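Local coordinates for peptidoglycan-recognition protein (Apis mellifera, PDB 5XZ3) that probably recognises bacterial peptidoglycan as an innate immune receptor of the honeybee, through a domain of the N-acetylmuramoyl-L-alanine amidase family, at residues Y33-H38 with K100-I105; L42-K47 with A106-F111. All blocks are in the same frame, centred on the assembly; numbering follows the deposited sequence.

Contact 1: Y33-H38 with K100-I105; sequences YVIIHH and KKSISI
Ile35 is gripped by Ile103 and Ile105 through two short, straight backbone bonds, Ile35 N to Ile103 O at 2.8 Å and Ile105 N to Ile35 O, the second at 164°. They pair strand 31-38 with strand 102-107, parallel neighbours inside the mixed sheet of the PGRP (amidase-type) fold. His37 N continues the pattern to Ile105 O at 2.9 Å, nearly linear at 176°. Toward the other end the pairing slackens: Ile103 N reaches Tyr33 O at 3.3 Å, and the bond from Tyr33 N to Lys101 O is weak and bent. CA-H groups of Ser102 and Ser104 also approach the carbonyl oxygens of Tyr33 and Ile35.

The two faces of the sheet differ. On one, Val34, Ile36, Ile103 and Ile105 form an apolar layer, with Ile105 lying against helix 118-133. Val34 presents a different methyl to each neighbour: CG1, anti to the backbone N (chi1 172°), meets Ile105 CD1 at 3.6 Å, while CG2 lies beside Ile103 CG1. Ile36 runs alongside Ile105, Ile36 CD1 against Ile105 CB.

The other face, with Tyr33, Ile35, Ser102 and Ser104, is more polar. Ser102 OG bonds to Tyr98 O and packs against Ile35 CG1 at 3.5 Å. Both ring nitrogens of buried His37 are satisfied, ND1 by Ser154 OG and NE2 by Thr95 OG1, which should fix the imidazole's rotation; its edge faces Ser104, with His37 CD2 4.0 Å from Ser104 CB.

Contact 2: L42-K47 with A106-F111; sequences LECNSK and AFIGNF
Ile108 CG2 presses against Leu42 O at 3.3 Å where the loop between strand 31-38 and helix 47-64 passes beside the chain leaving strand 102-107. The contact joins a disulfide-closed loop to the end of a central strand of the PGRP fold. Its tight half is largely apolar and centres on buried Cys44 and Ile108: Cys44 SG, bonded to Cys50 at the start of the helix, sits 4.1 Å from Ile108 CG2 and about as far from Ile108 CD1. With Ile108 CG1 beside the backbone N (chi1 -65°) and CG2 anti to that N, both branches reach the sulfur while the side chain also touches Ile54 of helix 47-64.

The other half is looser and mediated by water. One water accepts from Cys44 N and donates to Ile108 O, both at 2.8 Å, bridging the two backbones. A second donates to Glu43 OE1 at 2.7 Å and accepts from Asn110 N. Glu43 is exposed, yet its extended chain passes alongside the backbone, Glu43 CG 3.8 Å from Gly109 CA. Lys114 makes a salt bridge with Glu43 OE1 and a cation-pi contact with the Phe111 ring, bringing carboxylate and ring to the same ammonium group. The carboxylate itself only grazes the ring obliquely, Glu43 OE1 lying 4.5 Å from Phe111 CE1.

How the contacts relate
After two short helices, 2-5 and 13-16, the chain lays down strand 31-38, turns through the loop holding 42-47, and runs along helix 47-64 and strands 74-76 and 82-84 before returning as strand 102-107. Contact 1 closes this excursion within the sheet. Contact 2 closes an overlapping loop that starts later, at 42-47, and ends later, at 106-111, so the segments alternate and the closures cross. Their centres lie about 17 Å apart, yet the segments touch: His37 O is 2.9 Å from Phe107 N, and His38 ND1 lies 3.0 Å from Phe111 N, both probable hydrogen bonds. Together they tie the sheet centre to the disulfide loop leading into helix 47-64.

Contact 1: Y33-H38 with K100-I105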
# COMPACT_ATOMS: atom_id res chain seq x y z
N TYR A 33 4.56 3.88 11.05
CA TYR A 33 3.27 4.21 10.41
C TYR A 33 2.96 3.34 9.20
O TYR A 33 3.86 2.93 8.49
CB TYR A 33 3.25 5.68 9.95
CG TYR A 33 3.22 6.66 11.10
CD1 TYR A 33 2.01 6.99 11.71
CD2 TYR A 33 4.39 7.26 11.57
CE1 TYR A 33 1.97 7.89 12.77
CE2 TYR A 33 4.36 8.16 12.63
CZ TYR A 33 3.14 8.46 13.22
OH TYR A 33 3.07 9.34 14.28
N VAL A 34 1.66 3.09 8.98
CA VAL A 34 1.16 2.57 7.71
C VAL A 34 0.18 3.62 7.15
O VAL A 34 -0.72 4.05 7.87
CB VAL A 34 0.44 1.21 7.88
CG1 VAL A 34 -0.25 0.78 6.59
CG2 VAL A 34 1.44 0.13 8.30
N ILE A 35 0.38 4.05 5.91
CA ILE A 35 -0.54 5.05 5.31
C ILE A 35 -1.44 4.33 4.28
O ILE A 35 -0.96 3.67 3.36
CB ILE A 35 0.20 6.22 4.61
CG1 ILE A 35 1.47 6.68 5.36
CG2 ILE A 35 -0.76 7.37 4.25
CD1 ILE A 35 1.31 7.31 6.72
N ILE A 36 -2.75 4.48 4.43
CA ILE A 36 -3.67 3.84 3.48
C ILE A 36 -4.02 4.88 2.41
O ILE A 36 -4.43 5.98 2.75
CB ILE A 36 -4.96 3.33 4.18
CG1 ILE A 36 -4.62 2.32 5.31
CG2 ILE A 36 -5.94 2.72 3.15
CD1 ILE A 36 -3.81 1.09 4.89
N HIS A 37 -3.84 4.50 1.15
CA HIS A 37 -4.19 5.35 0.01
C HIS A 37 -5.12 4.61 -0.93
O HIS A 37 -5.27 3.38 -0.83
CB HIS A 37 -2.93 5.75 -0.78
CG HIS A 37 -2.13 6.85 -0.14
ND1 HIS A 37 -2.53 8.18 -0.18
CD2 HIS A 37 -0.94 6.83 0.51
CE1 HIS A 37 -1.61 8.92 0.42
NE2 HIS A 37 -0.64 8.13 0.84
N HIS A 38 -5.76 5.36 -1.82
CA HIS A 38 -6.34 4.78 -3.04
C HIS A 38 -5.55 5.32 -4.24
O HIS A 38 -4.91 6.37 -4.12
CB HIS A 38 -7.87 4.94 -3.14
CG HIS A 38 -8.36 6.36 -3.32
ND1 HIS A 38 -9.66 6.64 -3.67
CD2 HIS A 38 -7.73 7.56 -3.20
CE1 HIS A 38 -9.82 7.96 -3.75
NE2 HIS A 38 -8.67 8.54 -3.47
N LYS A 100 9.76 8.50 4.89
CA LYS A 100 10.88 7.86 5.57
C LYS A 100 10.46 7.10 6.82
O LYS A 100 11.29 6.45 7.45
CB LYS A 100 11.97 8.88 5.90
CG LYS A 100 12.69 9.36 4.66
CD LYS A 100 12.67 10.87 4.56
CE LYS A 100 13.89 11.50 5.18
NZ LYS A 100 14.87 11.89 4.12
N LYS A 101 9.19 7.20 7.19
CA LYS A 101 8.72 6.61 8.45
C LYS A 101 7.42 5.83 8.32
O LYS A 101 6.69 5.67 9.30
CB LYS A 101 8.63 7.68 9.55
CG LYS A 101 7.78 8.91 9.23
CD LYS A 101 7.71 9.82 10.46
CE LYS A 101 6.93 11.10 10.16
NZ LYS A 101 7.05 12.08 11.28
N SER A 102 7.14 5.35 7.10
CA SER A 102 5.90 4.62 6.82
C SER A 102 6.06 3.72 5.62
O SER A 102 6.98 3.89 4.82
CB SER A 102 4.74 5.61 6.55
OG SER A 102 4.97 6.35 5.35
N ILE A 103 5.17 2.75 5.50
CA ILE A 103 4.89 2.14 4.21
C ILE A 103 3.50 2.64 3.80
O ILE A 103 2.72 3.10 4.66
CB ILE A 103 4.93 0.60 4.26
CG1 ILE A 103 4.02 0.06 5.36
CG2 ILE A 103 6.38 0.07 4.43
CD1 ILE A 103 3.28 -1.18 4.94
N SER A 104 3.21 2.58 2.51
CA SER A 104 1.86 2.85 2.05
C SER A 104 1.20 1.59 1.52
O SER A 104 1.87 0.71 0.96
CB SER A 104 1.84 3.97 1.01
OG SER A 104 2.69 3.66 -0.10
N ILE A 105 -0.12 1.50 1.72
CA ILE A 105 -0.90 0.41 1.15
C ILE A 105 -1.93 1.09 0.26
O ILE A 105 -2.78 1.85 0.75
CB ILE A 105 -1.58 -0.47 2.22
CG1 ILE A 105 -0.51 -1.10 3.16
CG2 ILE A 105 -2.46 -1.53 1.55
CD1 ILE A 105 -1.05 -1.93 4.33

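Contact 2: L42-K47 with A106-F111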
# COMPACT_ATOMS: atom_id res chain seq x y z
N LEU A 42 -7.65 3.03 -12.74
CA LEU A 42 -8.59 2.01 -13.15
C LEU A 42 -8.50 0.79 -12.25
O LEU A 42 -7.41 0.31 -11.95
CB LEU A 42 -8.38 1.62 -14.63
CG LEU A 42 -9.28 2.30 -15.67
CD1 LEU A 42 -8.78 2.00 -17.07
CD2 LEU A 42 -10.74 1.90 -15.53
N GLU A 43 -9.67 0.33 -11.80
CA GLU A 43 -9.81 -0.89 -11.03
C GLU A 43 -9.40 -2.12 -11.82
O GLU A 43 -9.43 -2.13 -13.06
CB GLU A 43 -11.25 -1.06 -10.60
CG GLU A 43 -11.59 -0.45 -9.26
CD GLU A 43 -12.99 -0.82 -8.81
OE1 GLU A 43 -13.73 0.09 -8.41
OE2 GLU A 43 -13.36 -2.02 -8.86
N CYS A 44 -9.03 -3.17 -11.09
CA CYS A 44 -8.69 -4.45 -11.70
C CYS A 44 -9.37 -5.56 -10.91
O CYS A 44 -9.52 -5.46 -9.69
CB CYS A 44 -7.17 -4.64 -11.75
SG CYS A 44 -6.32 -4.58 -10.14
N ASN A 45 -9.79 -6.61 -11.61
CA ASN A 45 -10.54 -7.67 -10.95
C ASN A 45 -9.93 -9.07 -11.13
O ASN A 45 -10.51 -10.07 -10.70
CB ASN A 45 -12.01 -7.61 -11.40
CG ASN A 45 -12.97 -7.51 -10.23
OD1 ASN A 45 -13.82 -8.38 -10.04
ND2 ASN A 45 -12.84 -6.44 -9.45
N SER A 46 -8.74 -9.12 -11.74
CA SER A 46 -8.02 -10.38 -11.96
C SER A 46 -6.52 -10.12 -11.90
O SER A 46 -6.07 -8.98 -12.09
CB SER A 46 -8.42 -11.01 -13.31
OG SER A 46 -7.79 -10.36 -14.40
N LYS A 47 -5.76 -11.18 -11.65
CA LYS A 47 -4.31 -11.07 -11.51
C LYS A 47 -3.68 -10.46 -12.77
O LYS A 47 -2.88 -9.52 -12.67
CB LYS A 47 -3.71 -12.44 -11.18
CG LYS A 47 -2.21 -12.45 -10.97
CD LYS A 47 -1.74 -13.83 -10.57
CE LYS A 47 -0.25 -13.85 -10.27
NZ LYS A 47 0.12 -15.15 -9.64
N ALA A 106 -1.82 0.86 -1.05
CA ALA A 106 -2.66 1.56 -1.99
C ALA A 106 -3.68 0.60 -2.57
O ALA A 106 -3.33 -0.36 -3.25
CB ALA A 106 -1.85 2.23 -3.11
N PHE A 107 -4.95 0.89 -2.30
CA PHE A 107 -6.07 0.15 -2.87
C PHE A 107 -6.27 0.66 -4.30
O PHE A 107 -6.45 1.85 -4.52
CB PHE A 107 -7.35 0.43 -2.06
CG PHE A 107 -7.41 -0.31 -0.74
CD1 PHE A 107 -6.56 0.02 0.32
CD2 PHE A 107 -8.38 -1.31 -0.55
CE1 PHE A 107 -6.65 -0.66 1.54
CE2 PHE A 107 -8.47 -1.99 0.66
CZ PHE A 107 -7.61 -1.66 1.71
N ILE A 108 -6.23 -0.25 -5.27
CA ILE A 108 -6.33 0.12 -6.68
C ILE A 108 -7.80 0.45 -6.99
O ILE A 108 -8.65 -0.41 -6.94
CB ILE A 108 -5.76 -0.99 -7.61
CG1 ILE A 108 -4.24 -1.16 -7.36
CG2 ILE A 108 -6.02 -0.67 -9.09
CD1 ILE A 108 -3.70 -2.51 -7.78
N GLY A 109 -8.06 1.71 -7.26
CA GLY A 109 -9.40 2.15 -7.60
C GLY A 109 -9.66 3.50 -7.01
O GLY A 109 -8.73 4.18 -6.54
N ASN A 110 -10.93 3.90 -7.06
CA ASN A 110 -11.38 5.15 -6.46
C ASN A 110 -12.44 4.76 -5.45
O ASN A 110 -13.52 4.28 -5.82
CB ASN A 110 -11.97 6.06 -7.55
CG ASN A 110 -12.41 7.41 -7.02
OD1 ASN A 110 -12.72 7.59 -5.83
ND2 ASN A 110 -12.47 8.39 -7.92
N PHE A 111 -12.12 4.98 -4.17
CA PHE A 111 -13.02 4.60 -3.07
C PHE A 111 -13.64 5.78 -2.31
O PHE A 111 -14.03 5.66 -1.14
CB PHE A 111 -12.36 3.50 -2.18
CG PHE A 111 -11.93 2.30 -2.98
CD1 PHE A 111 -12.85 1.29 -3.32
CD2 PHE A 111 -10.61 2.20 -3.47
CE1 PHE A 111 -12.47 0.20 -4.11
CE2 PHE A 111 -10.23 1.11 -4.26
CZ PHE A 111 -11.15 0.11 -4.57
O HOH W 1 -12.75 2.60 -8.48
O HOH W 2 -9.03 -2.81 -8.27